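Local coordinates for protein dehydratase, IlvD/Edd family (Caulobacter crescentus, PDB 5OYN) that catalyses the dehydration of D-xylonate, and of D-gluconate, to 2-keto-3-deoxy sugar acids, using a [2Fe-2S] cluster and magnesium, at residues 57-62 / 132-137; 162-167 / 204-209; 402-407 / 505-510; 466-471 / 564-569. One frame throughout, in Å; residues are numbered along the deposited sequence.

Interaction 1: 57-62 / 132-137; sequences IGIAQT and VLTTGC. With FES (Fe2/s2 (inorganic) cluster), chain F.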
loop_
_atom_site.group_PDB
_atom_site.type_symbol
_atom_site.label_atom_id
_atom_site.label_comp_id
_atom_site.label_asym_id
_atom_site.label_seq_id
_atom_site.Cartn_x
_atom_site.Cartn_y
_atom_site.Cartn_z
ATOM N N ILE A 57 -8.097 -19.101 2.757
ATOM C CA ILE A 57 -7.724 -18.685 4.104
ATOM C C ILE A 57 -8.193 -17.251 4.321
ATOM O O ILE A 57 -7.656 -16.318 3.726
ATOM C CB ILE A 57 -6.214 -18.808 4.341
ATOM C CG1 ILE A 57 -5.703 -20.165 3.850
ATOM C CG2 ILE A 57 -5.914 -18.600 5.826
ATOM C CD1 ILE A 57 -6.022 -21.303 4.795
ATOM N N GLY A 58 -9.192 -17.055 5.173
ATOM C CA GLY A 58 -9.535 -15.712 5.581
ATOM C C GLY A 58 -8.474 -15.127 6.494
ATOM O O GLY A 58 -7.791 -15.839 7.235
ATOM N N ILE A 59 -8.310 -13.809 6.412
ATOM C CA ILE A 59 -7.490 -13.042 7.347
ATOM C C ILE A 59 -8.400 -11.948 7.895
ATOM O O ILE A 59 -8.821 -11.056 7.149
ATOM C CB ILE A 59 -6.225 -12.454 6.685
ATOM C CG1 ILE A 59 -5.414 -13.548 5.995
ATOM C CG2 ILE A 59 -5.307 -11.795 7.705
ATOM C CD1 ILE A 59 -4.226 -13.014 5.230
ATOM N N ALA A 60 -8.740 -12.028 9.180
ATOM C CA ALA A 60 -9.653 -11.045 9.767
ATOM C C ALA A 60 -8.827 -9.850 10.226
ATOM O O ALA A 60 -8.204 -9.876 11.293
ATOM C CB ALA A 60 -10.473 -11.647 10.897
ATOM N N GLN A 61 -8.820 -8.805 9.391
ATOM C CA GLN A 61 -8.015 -7.611 9.610
ATOM C C GLN A 61 -8.647 -6.723 10.667
ATOM O O GLN A 61 -9.818 -6.348 10.559
ATOM C CB GLN A 61 -7.875 -6.828 8.310
ATOM C CG GLN A 61 -7.094 -5.544 8.465
ATOM C CD GLN A 61 -5.669 -5.797 8.911
ATOM O OE1 GLN A 61 -5.396 -5.896 10.104
ATOM N NE2 GLN A 61 -4.752 -5.922 7.949
ATOM N N THR A 62 -7.865 -6.358 11.674
ATOM C CA THR A 62 -8.364 -5.475 12.712
ATOM C C THR A 62 -7.691 -4.114 12.720
ATOM O O THR A 62 -8.198 -3.195 13.376
ATOM C CB THR A 62 -8.208 -6.130 14.088
ATOM O OG1 THR A 62 -6.832 -6.487 14.304
ATOM C CG2 THR A 62 -9.119 -7.367 14.186
ATOM N N VAL A 132 -7.146 -16.607 9.939
ATOM C CA VAL A 132 -6.069 -16.045 10.733
ATOM C C VAL A 132 -6.639 -14.819 11.425
ATOM O O VAL A 132 -6.994 -13.834 10.765
ATOM C CB VAL A 132 -4.856 -15.689 9.877
ATOM C CG1 VAL A 132 -3.805 -15.003 10.734
ATOM C CG2 VAL A 132 -4.306 -16.936 9.223
ATOM N N LEU A 133 -6.753 -14.892 12.747
ATOM C CA LEU A 133 -7.330 -13.823 13.552
ATOM C C LEU A 133 -6.204 -12.874 13.954
ATOM O O LEU A 133 -5.287 -13.269 14.685
ATOM C CB LEU A 133 -8.039 -14.392 14.786
ATOM C CG LEU A 133 -9.118 -15.453 14.587
ATOM C CD1 LEU A 133 -9.484 -16.081 15.893
ATOM C CD2 LEU A 133 -10.356 -14.872 13.926
ATOM N N THR A 134 -6.268 -11.629 13.482
ATOM C CA THR A 134 -5.300 -10.607 13.867
ATOM C C THR A 134 -5.827 -9.911 15.113
ATOM O O THR A 134 -7.014 -9.587 15.192
ATOM C CB THR A 134 -5.055 -9.592 12.738
ATOM O OG1 THR A 134 -6.245 -8.834 12.495
ATOM C CG2 THR A 134 -4.636 -10.282 11.433
ATOM N N THR A 135 -4.962 -9.721 16.103
ATOM C CA THR A 135 -5.404 -9.267 17.416
ATOM C C THR A 135 -4.377 -8.317 18.007
ATOM O O THR A 135 -3.182 -8.398 17.704
ATOM C CB THR A 135 -5.600 -10.427 18.420
ATOM O OG1 THR A 135 -4.324 -11.001 18.721
ATOM C CG2 THR A 135 -6.528 -11.517 17.872
ATOM N N GLY A 136 -4.861 -7.442 18.884
ATOM C CA GLY A 136 -4.026 -6.521 19.623
ATOM C C GLY A 136 -4.794 -5.797 20.711
ATOM O O GLY A 136 -4.761 -6.225 21.866
ATOM N N CYS A 137 -5.488 -4.712 20.361
ATOM C CA CYS A 137 -6.235 -3.935 21.342
ATOM C C CYS A 137 -7.132 -4.846 22.164
ATOM O O CYS A 137 -7.612 -5.871 21.667
ATOM C CB CYS A 137 -7.087 -2.866 20.658
ATOM S SG CYS A 137 -7.611 -1.521 21.770
HETATM FE FE1 FES F . -5.590 -0.591 22.423
HETATM FE FE2 FES F . -4.841 -0.172 25.352
HETATM S S1 FES F . -5.642 1.149 23.777
HETATM S S2 FES F . -4.307 -1.685 23.840
#
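Thr134 packs against the end of the neighbouring strand, where its hydroxyl donates to Ala60 O (OG1 to O 2.5 Å), in the carbonyl plane and on a lone pair. With chi1 at 66°, OG1 sits between the backbone N and the carbonyl carbon and faces the other strand, while CG2 meets Ile59 CG2 at 4.1 Å. Thr62 N also reaches Thr134 OG1, though weakly. Further back the strands are held by the regular parallel bonds Val132 N to Gly58 O (2.9 Å) and Ala60 N to Val132 O (3.0 Å). These are the two central strands of a four-stranded parallel sheet, with helix 73-87 covering the face of Ile59 and strand 155-159 flanking 132-135. A valine in place of Thr134 would probably cost Ala60 O its hydroxyl donor, leaving the weak bond from the backbone N at this position, and deprive Thr62 N of this acceptor. In contrast to the buried strand part, Thr62 is partly exposed, and the pairing of the two chains goes no further. Thr135 turns away to bond Asn220, and Cys137 carries its SG out to bind FE1 of the [2Fe-2S] cluster at 2.3 Å.

Interaction 2: 162-167 / 204-209; sequences PMLDGW and APSAGH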
loop_
_atom_site.group_PDB
_atom_site.type_symbol
_atom_site.label_atom_id
_atom_site.label_comp_id
_atom_site.label_asym_id
_atom_site.label_seq_id
_atom_site.Cartn_x
_atom_site.Cartn_y
_atom_site.Cartn_z
ATOM N N PRO A 162 3.069 -5.479 21.673
ATOM C CA PRO A 162 3.046 -4.168 22.331
ATOM C C PRO A 162 3.977 -3.161 21.650
ATOM O O PRO A 162 4.822 -3.497 20.817
ATOM C CB PRO A 162 3.530 -4.499 23.740
ATOM C CG PRO A 162 4.510 -5.583 23.506
ATOM C CD PRO A 162 3.927 -6.431 22.397
ATOM N N MET A 163 3.804 -1.897 22.035
ATOM C CA MET A 163 4.699 -0.836 21.600
ATOM C C MET A 163 6.074 -0.996 22.241
ATOM O O MET A 163 6.279 -1.806 23.150
ATOM C CB MET A 163 4.130 0.530 21.971
ATOM C CG MET A 163 2.966 0.955 21.129
ATOM S SD MET A 163 2.153 2.418 21.785
ATOM C CE MET A 163 1.827 1.944 23.482
ATOM N N LEU A 164 7.027 -0.201 21.760
ATOM C CA LEU A 164 8.352 -0.177 22.362
ATOM C C LEU A 164 8.285 0.488 23.739
ATOM O O LEU A 164 7.273 1.083 24.117
ATOM C CB LEU A 164 9.327 0.560 21.452
ATOM C CG LEU A 164 9.519 -0.039 20.061
ATOM C CD1 LEU A 164 10.374 0.887 19.193
ATOM C CD2 LEU A 164 10.133 -1.425 20.168
ATOM N N ASP A 165 9.376 0.372 24.501
ATOM C CA ASP A 165 9.437 1.027 25.807
ATOM C C ASP A 165 9.304 2.534 25.641
ATOM O O ASP A 165 9.865 3.123 24.719
ATOM C CB ASP A 165 10.761 0.743 26.529
ATOM C CG ASP A 165 11.016 -0.730 26.799
ATOM O OD1 ASP A 165 10.056 -1.550 26.791
ATOM O OD2 ASP A 165 12.212 -1.058 27.036
ATOM N N GLY A 166 8.583 3.168 26.552
ATOM C CA GLY A 166 8.470 4.615 26.573
ATOM C C GLY A 166 9.337 5.170 27.687
ATOM O O GLY A 166 9.482 4.546 28.742
ATOM N N TRP A 167 9.921 6.342 27.434
ATOM C CA TRP A 167 10.833 6.972 28.380
ATOM C C TRP A 167 10.499 8.448 28.536
ATOM O O TRP A 167 10.141 9.124 27.566
ATOM C CB TRP A 167 12.274 6.829 27.939
ATOM C CG TRP A 167 12.776 5.427 27.910
ATOM C CD1 TRP A 167 12.673 4.538 26.881
ATOM C CD2 TRP A 167 13.495 4.760 28.943
ATOM N NE1 TRP A 167 13.286 3.353 27.211
ATOM C CE2 TRP A 167 13.793 3.465 28.478
ATOM C CE3 TRP A 167 13.910 5.127 30.221
ATOM C CZ2 TRP A 167 14.479 2.540 29.248
ATOM C CZ3 TRP A 167 14.591 4.209 30.984
ATOM C CH2 TRP A 167 14.872 2.932 30.495
ATOM N N ALA A 204 3.702 6.169 24.364
ATOM C CA ALA A 204 3.327 5.512 23.115
ATOM C C ALA A 204 4.359 5.874 22.057
ATOM O O ALA A 204 4.098 6.717 21.195
ATOM C CB ALA A 204 1.924 5.919 22.664
ATOM N N PRO A 205 5.534 5.253 22.079
ATOM C CA PRO A 205 6.603 5.640 21.153
ATOM C C PRO A 205 6.576 4.991 19.773
ATOM O O PRO A 205 7.458 5.306 18.961
ATOM C CB PRO A 205 7.856 5.201 21.915
ATOM C CG PRO A 205 7.404 4.000 22.668
ATOM C CD PRO A 205 5.992 4.276 23.080
ATOM N N SER A 206 5.622 4.113 19.467
ATOM C CA SER A 206 5.670 3.358 18.214
ATOM C C SER A 206 4.328 2.670 17.988
ATOM O O SER A 206 3.384 2.827 18.768
ATOM C CB SER A 206 6.797 2.326 18.240
ATOM O OG SER A 206 6.372 1.139 18.912
ATOM N N ALA A 207 4.259 1.882 16.916
ATOM C CA ALA A 207 3.091 1.056 16.669
ATOM C C ALA A 207 3.025 -0.115 17.670
ATOM O O ALA A 207 4.038 -0.559 18.223
ATOM C CB ALA A 207 3.113 0.544 15.229
ATOM N N GLY A 208 1.817 -0.622 17.890
ATOM C CA GLY A 208 1.577 -1.709 18.816
ATOM C C GLY A 208 0.541 -1.336 19.859
ATOM O O GLY A 208 -0.003 -0.233 19.873
ATOM N N HIS A 209 0.285 -2.289 20.758
ATOM C CA HIS A 209 -0.721 -2.094 21.796
ATOM C C HIS A 209 -0.049 -1.636 23.091
ATOM O O HIS A 209 1.164 -1.396 23.135
ATOM C CB HIS A 209 -1.573 -3.359 21.979
ATOM C CG HIS A 209 -0.834 -4.551 22.514
ATOM N ND1 HIS A 209 -0.314 -4.599 23.792
ATOM C CD2 HIS A 209 -0.585 -5.763 21.961
ATOM C CE1 HIS A 209 0.263 -5.773 23.982
ATOM N NE2 HIS A 209 0.105 -6.502 22.890
#
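Ser206 OG is gripped from two directions: it accepts the backbone N-H of Leu164 (OG to N 3.2 Å, angle at the hydrogen 163°) and itself donates to Ala207 O within its own loop. Two irregular loops of the N-terminal family region pair here beside the [2Fe-2S] pocket, joined at a single backbone bridge between Pro162 and His209. Met163 N donates to His209 O at 2.9 Å, in the carbonyl plane. The Met163 side chain then threads along the second loop: CG lies among the carbonyl oxygens of Ser206, Ala207 and Gly208, SD is 3.6 Å from Ala204 CB, and the bend at chi3 (-53°) turns CE toward His209 O. Farther along, Pro205 presents its CG to Leu164 O and Asp165 O, both oxygens approaching it at 3.3 Å. Leu164 CG lies 3.6 Å from Ser206 OG. At Gly208 the backbones run so close, its CA 4.3 Å from Met163 CA, that a CB would clash with Pro162 C and Met163 N. Arg241 of a neighbouring subunit bonds Ala204 O, and the pocket residue His209 touches the cluster. The His209 imidazole, with CG between the backbone N and the carbonyl carbon (chi1 66°), has one face laid against Pro162, whose N stands 3.4 Å above the ring plane, toward the rim.

Interaction 3: 402-407 / 505-510; sequences AIMKSS and PSILNA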
loop_
_atom_site.group_PDB
_atom_site.type_symbol
_atom_site.label_atom_id
_atom_site.label_comp_id
_atom_site.label_asym_id
_atom_site.label_seq_id
_atom_site.Cartn_x
_atom_site.Cartn_y
_atom_site.Cartn_z
ATOM N N ALA A 402 -17.064 -11.339 42.699
ATOM C CA ALA A 402 -16.195 -10.238 42.311
ATOM C C ALA A 402 -14.778 -10.748 42.476
ATOM O O ALA A 402 -14.562 -11.783 43.104
ATOM C CB ALA A 402 -16.421 -8.976 43.144
ATOM N N ILE A 403 -13.816 -10.038 41.883
ATOM C CA ILE A 403 -12.414 -10.418 42.004
ATOM C C ILE A 403 -11.604 -9.203 42.424
ATOM O O ILE A 403 -11.968 -8.056 42.136
ATOM C CB ILE A 403 -11.855 -11.017 40.699
ATOM C CG1 ILE A 403 -12.104 -10.075 39.525
ATOM C CG2 ILE A 403 -12.463 -12.381 40.433
ATOM C CD1 ILE A 403 -11.386 -10.510 38.274
ATOM N N MET A 404 -10.499 -9.466 43.118
ATOM C CA MET A 404 -9.605 -8.428 43.605
ATOM C C MET A 404 -8.235 -8.612 42.973
ATOM O O MET A 404 -7.760 -9.743 42.829
ATOM C CB MET A 404 -9.492 -8.470 45.123
ATOM C CG MET A 404 -9.002 -7.180 45.764
ATOM S SD MET A 404 -8.168 -7.536 47.319
ATOM C CE MET A 404 -7.543 -5.930 47.800
ATOM N N LYS A 405 -7.600 -7.505 42.578
ATOM C CA LYS A 405 -6.291 -7.588 41.929
ATOM C C LYS A 405 -5.240 -7.785 43.010
ATOM O O LYS A 405 -4.709 -6.835 43.581
ATOM C CB LYS A 405 -6.003 -6.357 41.079
ATOM C CG LYS A 405 -5.075 -6.668 39.884
ATOM C CD LYS A 405 -5.031 -5.564 38.804
ATOM C CE LYS A 405 -3.771 -5.706 37.938
ATOM N NZ LYS A 405 -3.815 -4.996 36.609
ATOM N N SER A 406 -4.934 -9.048 43.297
ATOM C CA SER A 406 -3.974 -9.345 44.348
ATOM C C SER A 406 -2.564 -8.946 43.950
ATOM O O SER A 406 -1.763 -8.583 44.820
ATOM C CB SER A 406 -4.007 -10.835 44.679
ATOM O OG SER A 406 -5.332 -11.323 44.602
ATOM N N SER A 407 -2.232 -9.030 42.651
ATOM C CA SER A 407 -0.860 -8.808 42.190
ATOM C C SER A 407 -0.399 -7.385 42.409
ATOM O O SER A 407 0.798 -7.109 42.315
ATOM C CB SER A 407 -0.728 -9.139 40.710
ATOM O OG SER A 407 -1.340 -8.139 39.925
ATOM N N PRO A 505 -5.449 -2.151 43.824
ATOM C CA PRO A 505 -5.944 -3.481 44.236
ATOM C C PRO A 505 -7.456 -3.489 44.426
ATOM O O PRO A 505 -7.967 -3.676 45.520
ATOM C CB PRO A 505 -5.185 -3.721 45.548
ATOM C CG PRO A 505 -4.992 -2.355 46.117
ATOM C CD PRO A 505 -4.854 -1.402 44.946
ATOM N N SER A 506 -8.183 -3.270 43.341
ATOM C CA SER A 506 -9.611 -3.039 43.447
ATOM C C SER A 506 -10.371 -4.352 43.532
ATOM O O SER A 506 -9.883 -5.413 43.139
ATOM C CB SER A 506 -10.125 -2.239 42.248
ATOM O OG SER A 506 -9.498 -0.975 42.149
ATOM N N ILE A 507 -11.598 -4.258 44.041
ATOM C CA ILE A 507 -12.574 -5.337 43.974
ATOM C C ILE A 507 -13.505 -5.033 42.805
ATOM O O ILE A 507 -14.213 -4.018 42.805
ATOM C CB ILE A 507 -13.342 -5.479 45.298
ATOM C CG1 ILE A 507 -12.415 -6.043 46.367
ATOM C CG2 ILE A 507 -14.537 -6.420 45.135
ATOM C CD1 ILE A 507 -12.475 -5.290 47.664
ATOM N N LEU A 508 -13.510 -5.918 41.810
ATOM C CA LEU A 508 -13.981 -5.575 40.477
ATOM C C LEU A 508 -14.996 -6.581 39.977
ATOM O O LEU A 508 -15.076 -7.709 40.467
ATOM C CB LEU A 508 -12.832 -5.539 39.463
ATOM C CG LEU A 508 -11.795 -4.473 39.726
ATOM C CD1 LEU A 508 -10.437 -5.113 39.735
ATOM C CD2 LEU A 508 -11.907 -3.435 38.646
ATOM N N ASN A 509 -15.726 -6.153 38.941
ATOM C CA ASN A 509 -16.625 -7.009 38.163
ATOM C C ASN A 509 -17.759 -7.563 39.020
ATOM O O ASN A 509 -18.225 -8.686 38.796
ATOM C CB ASN A 509 -15.861 -8.157 37.484
ATOM C CG ASN A 509 -14.674 -7.676 36.661
ATOM O OD1 ASN A 509 -14.574 -6.495 36.307
ATOM N ND2 ASN A 509 -13.766 -8.595 36.346
ATOM N N ALA A 510 -18.206 -6.778 40.003
ATOM C CA ALA A 510 -19.160 -7.274 40.987
ATOM C C ALA A 510 -20.471 -7.636 40.309
ATOM O O ALA A 510 -21.110 -6.787 39.681
ATOM C CB ALA A 510 -19.392 -6.230 42.078
#
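Met404 overlaps Ile507 across the strands, its CG 3.6 Å from Ile507 CG1, and continues as an extended chain until CE reaches Pro505 CB at 3.9 Å. The pair belongs to a small antiparallel sheet in the C-terminal family region, in which strand 401-404 lies between 392-393 and 507-511. Met404 and Ile507 form a non-hydrogen-bonded pair, and Ala402 joins their face by placing its CB 3.7 Å from Ile507 CG2. CG of Met404 stands trans to the backbone N (chi1 -160°), which lays the side chain along Pro505, both pointing the same way. One residue earlier on 401-404, Ile403 makes the hydrogen-bonded pair with Leu508: Ile403 N donates to Leu508 O, and Leu508 N returns to Ile403 O at 2.7 Å, nearly in line with the carbonyl bond. Lys405 N extends the pairing with a bond to Ser506 O (3.1 Å), while its side-chain end leads away from 505-510 to a weak bond with Ala502 O. Ser506 OG in turn bonds Thr492 OG1, in strand 492-494, and Gln498 OE1. On the other face, Ile403 meets Asn509, whose positive phi (63°) marks a local break from extended geometry. Asn509 ND2 donates to Gln290 OE1 in helix 289-299 and lies 3.6 Å from Ile403 CD1.

Interaction 4: 466-471 / 564-569; sequences GWPGSA and PWQEIY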
loop_
_atom_site.group_PDB
_atom_site.type_symbol
_atom_site.label_atom_id
_atom_site.label_comp_id
_atom_site.label_asym_id
_atom_site.label_seq_id
_atom_site.Cartn_x
_atom_site.Cartn_y
_atom_site.Cartn_z
ATOM N N GLY A 466 -25.800 -1.071 33.427
ATOM C CA GLY A 466 -25.908 0.284 33.940
ATOM C C GLY A 466 -25.283 1.330 33.034
ATOM O O GLY A 466 -25.828 2.430 32.877
ATOM N N TRP A 467 -24.138 1.002 32.410
ATOM C CA TRP A 467 -23.325 2.028 31.764
ATOM C C TRP A 467 -23.879 2.515 30.421
ATOM O O TRP A 467 -24.000 3.736 30.224
ATOM C CB TRP A 467 -21.893 1.522 31.606
ATOM C CG TRP A 467 -20.907 2.630 31.374
ATOM C CD1 TRP A 467 -20.320 2.969 30.191
ATOM C CD2 TRP A 467 -20.406 3.554 32.347
ATOM N NE1 TRP A 467 -19.486 4.041 30.367
ATOM C CE2 TRP A 467 -19.518 4.420 31.682
ATOM C CE3 TRP A 467 -20.622 3.733 33.715
ATOM C CZ2 TRP A 467 -18.840 5.447 32.339
ATOM C CZ3 TRP A 467 -19.945 4.754 34.367
ATOM C CH2 TRP A 467 -19.068 5.599 33.677
ATOM N N PRO A 468 -24.217 1.628 29.458
ATOM C CA PRO A 468 -24.149 0.165 29.337
ATOM C C PRO A 468 -22.811 -0.312 28.820
ATOM O O PRO A 468 -22.017 0.518 28.396
ATOM C CB PRO A 468 -25.242 -0.155 28.330
ATOM C CG PRO A 468 -25.304 1.053 27.457
ATOM C CD PRO A 468 -24.864 2.236 28.281
ATOM N N GLY A 469 -22.580 -1.627 28.833
ATOM C CA GLY A 469 -21.251 -2.186 28.648
ATOM C C GLY A 469 -20.410 -1.792 29.838
ATOM O O GLY A 469 -20.357 -0.611 30.167
ATOM N N SER A 470 -19.784 -2.734 30.527
ATOM C CA SER A 470 -19.078 -2.360 31.747
ATOM C C SER A 470 -17.961 -1.370 31.425
ATOM O O SER A 470 -17.430 -1.348 30.312
ATOM C CB SER A 470 -18.524 -3.607 32.423
ATOM O OG SER A 470 -18.116 -4.552 31.441
ATOM N N ALA A 471 -17.612 -0.533 32.403
ATOM C CA ALA A 471 -16.673 0.558 32.191
ATOM C C ALA A 471 -15.480 0.473 33.138
ATOM O O ALA A 471 -15.597 0.021 34.284
ATOM C CB ALA A 471 -17.356 1.913 32.360
ATOM N N PRO A 564 -29.146 2.267 18.772
ATOM C CA PRO A 564 -29.695 0.935 18.460
ATOM C C PRO A 564 -28.905 -0.213 19.069
ATOM O O PRO A 564 -29.513 -1.158 19.576
ATOM C CB PRO A 564 -29.665 0.898 16.921
ATOM C CG PRO A 564 -29.812 2.334 16.512
ATOM C CD PRO A 564 -29.209 3.187 17.618
ATOM N N TRP A 565 -27.573 -0.171 19.050
ATOM C CA TRP A 565 -26.846 -1.330 19.555
ATOM C C TRP A 565 -26.955 -1.425 21.070
ATOM O O TRP A 565 -26.952 -2.532 21.624
ATOM C CB TRP A 565 -25.384 -1.286 19.106
ATOM C CG TRP A 565 -24.549 -2.333 19.743
ATOM C CD1 TRP A 565 -23.501 -2.135 20.595
ATOM C CD2 TRP A 565 -24.697 -3.753 19.614
ATOM N NE1 TRP A 565 -22.981 -3.345 21.007
ATOM C CE2 TRP A 565 -23.695 -4.355 20.415
ATOM C CE3 TRP A 565 -25.577 -4.577 18.905
ATOM C CZ2 TRP A 565 -23.552 -5.743 20.528
ATOM C CZ3 TRP A 565 -25.426 -5.965 19.011
ATOM C CH2 TRP A 565 -24.421 -6.529 19.817
ATOM N N GLN A 566 -27.087 -0.288 21.753
ATOM C CA GLN A 566 -27.211 -0.329 23.205
ATOM C C GLN A 566 -28.522 -0.987 23.631
ATOM O O GLN A 566 -28.558 -1.719 24.629
ATOM C CB GLN A 566 -27.095 1.080 23.778
ATOM C CG GLN A 566 -25.687 1.633 23.759
ATOM C CD GLN A 566 -25.640 3.062 24.238
ATOM O OE1 GLN A 566 -26.549 3.517 24.931
ATOM N NE2 GLN A 566 -24.584 3.784 23.873
ATOM N N GLU A 567 -29.607 -0.744 22.885
ATOM C CA GLU A 567 -30.861 -1.436 23.165
ATOM C C GLU A 567 -30.682 -2.946 23.064
ATOM O O GLU A 567 -31.093 -3.696 23.962
ATOM C CB GLU A 567 -31.961 -0.962 22.218
ATOM C CG GLU A 567 -33.191 -1.861 22.254
ATOM C CD GLU A 567 -34.505 -1.108 22.103
ATOM O OE1 GLU A 567 -35.556 -1.778 21.952
ATOM O OE2 GLU A 567 -34.485 0.145 22.128
ATOM N N ILE A 568 -30.059 -3.414 21.981
ATOM C CA ILE A 568 -29.803 -4.845 21.850
ATOM C C ILE A 568 -28.900 -5.322 22.970
ATOM O O ILE A 568 -29.173 -6.343 23.610
ATOM C CB ILE A 568 -29.188 -5.171 20.483
ATOM C CG1 ILE A 568 -30.210 -4.954 19.372
ATOM C CG2 ILE A 568 -28.645 -6.596 20.486
ATOM C CD1 ILE A 568 -29.579 -4.463 18.091
ATOM N N TYR A 569 -27.803 -4.598 23.221
ATOM C CA TYR A 569 -26.847 -5.044 24.232
ATOM C C TYR A 569 -27.509 -5.147 25.600
ATOM O O TYR A 569 -27.405 -6.176 26.281
ATOM C CB TYR A 569 -25.650 -4.098 24.293
ATOM C CG TYR A 569 -24.554 -4.556 25.237
ATOM C CD1 TYR A 569 -23.539 -5.398 24.797
ATOM C CD2 TYR A 569 -24.528 -4.141 26.569
ATOM C CE1 TYR A 569 -22.528 -5.822 25.655
ATOM C CE2 TYR A 569 -23.526 -4.567 27.442
ATOM C CZ TYR A 569 -22.526 -5.409 26.978
ATOM O OH TYR A 569 -21.512 -5.835 27.827
#
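The N-terminal part of helix 564-572 meets the cis-proline loop 466-471, which leads directly into the magnesium ligand Glu472. Two helix side chains one turn apart, Gln566 and Tyr569, carry the contact by packing alone. Pro468, set after a cis peptide bond, points its ring at the helix, and its CG rests on the aliphatic run and amide of Gln566, 3.8 Å from CG and 3.7 Å from OE1. The two side chains lie at about a right angle. A bond from Met562 N to Gln566 OE1 restrains the amide; separately, the backbone N of Gln566 bonds Thr563 OG1, just ahead of the helix. An alanine in place of Gln566 would probably leave Met562 N without that acceptor and open a gap beside the Pro468 ring. Tyr569 comes from the next turn, CG trans to its backbone N (chi1 -175°), and brings its ring to Gly469: CE2 lies 3.4 Å from Gly469 N, and OH is 3.7 Å from Gly469 CA. Glu567 forms a salt bridge to Lys587 of a neighbouring subunit, so the same helix faces both a loop leading to a metal ligand and the subunit interface. The contact is thus that of a cis-proline loop next to the magnesium ligand Glu472, backed by the N-terminal part of helix 564-572 in the C-terminal family region.

In the fold
Interactions 1 and 2 meet at the [2Fe-2S] cluster: Cys137 of the first binds iron, His209 of the second lines the pocket, and Gly136 O lies 4.2 Å from His209 CD2. Interactions 3 and 4 belong to the C-terminal family region and flank the magnesium, about 10 Å from the side chains of Lys405 and Ser470 respectively. They do not touch, though their nearest atoms are about 6 Å apart, and their segments alternate along the chain. Interactions 1 and 3 fall on opposite sides of the chain's centre, about 15 Å apart at their nearest atoms. The N-terminal region holds the cluster, whereas the magnesium site joins both regions, Glu101, Asp138 and Lys139 with Glu472. Interactions 2 and 4 also reach other subunits.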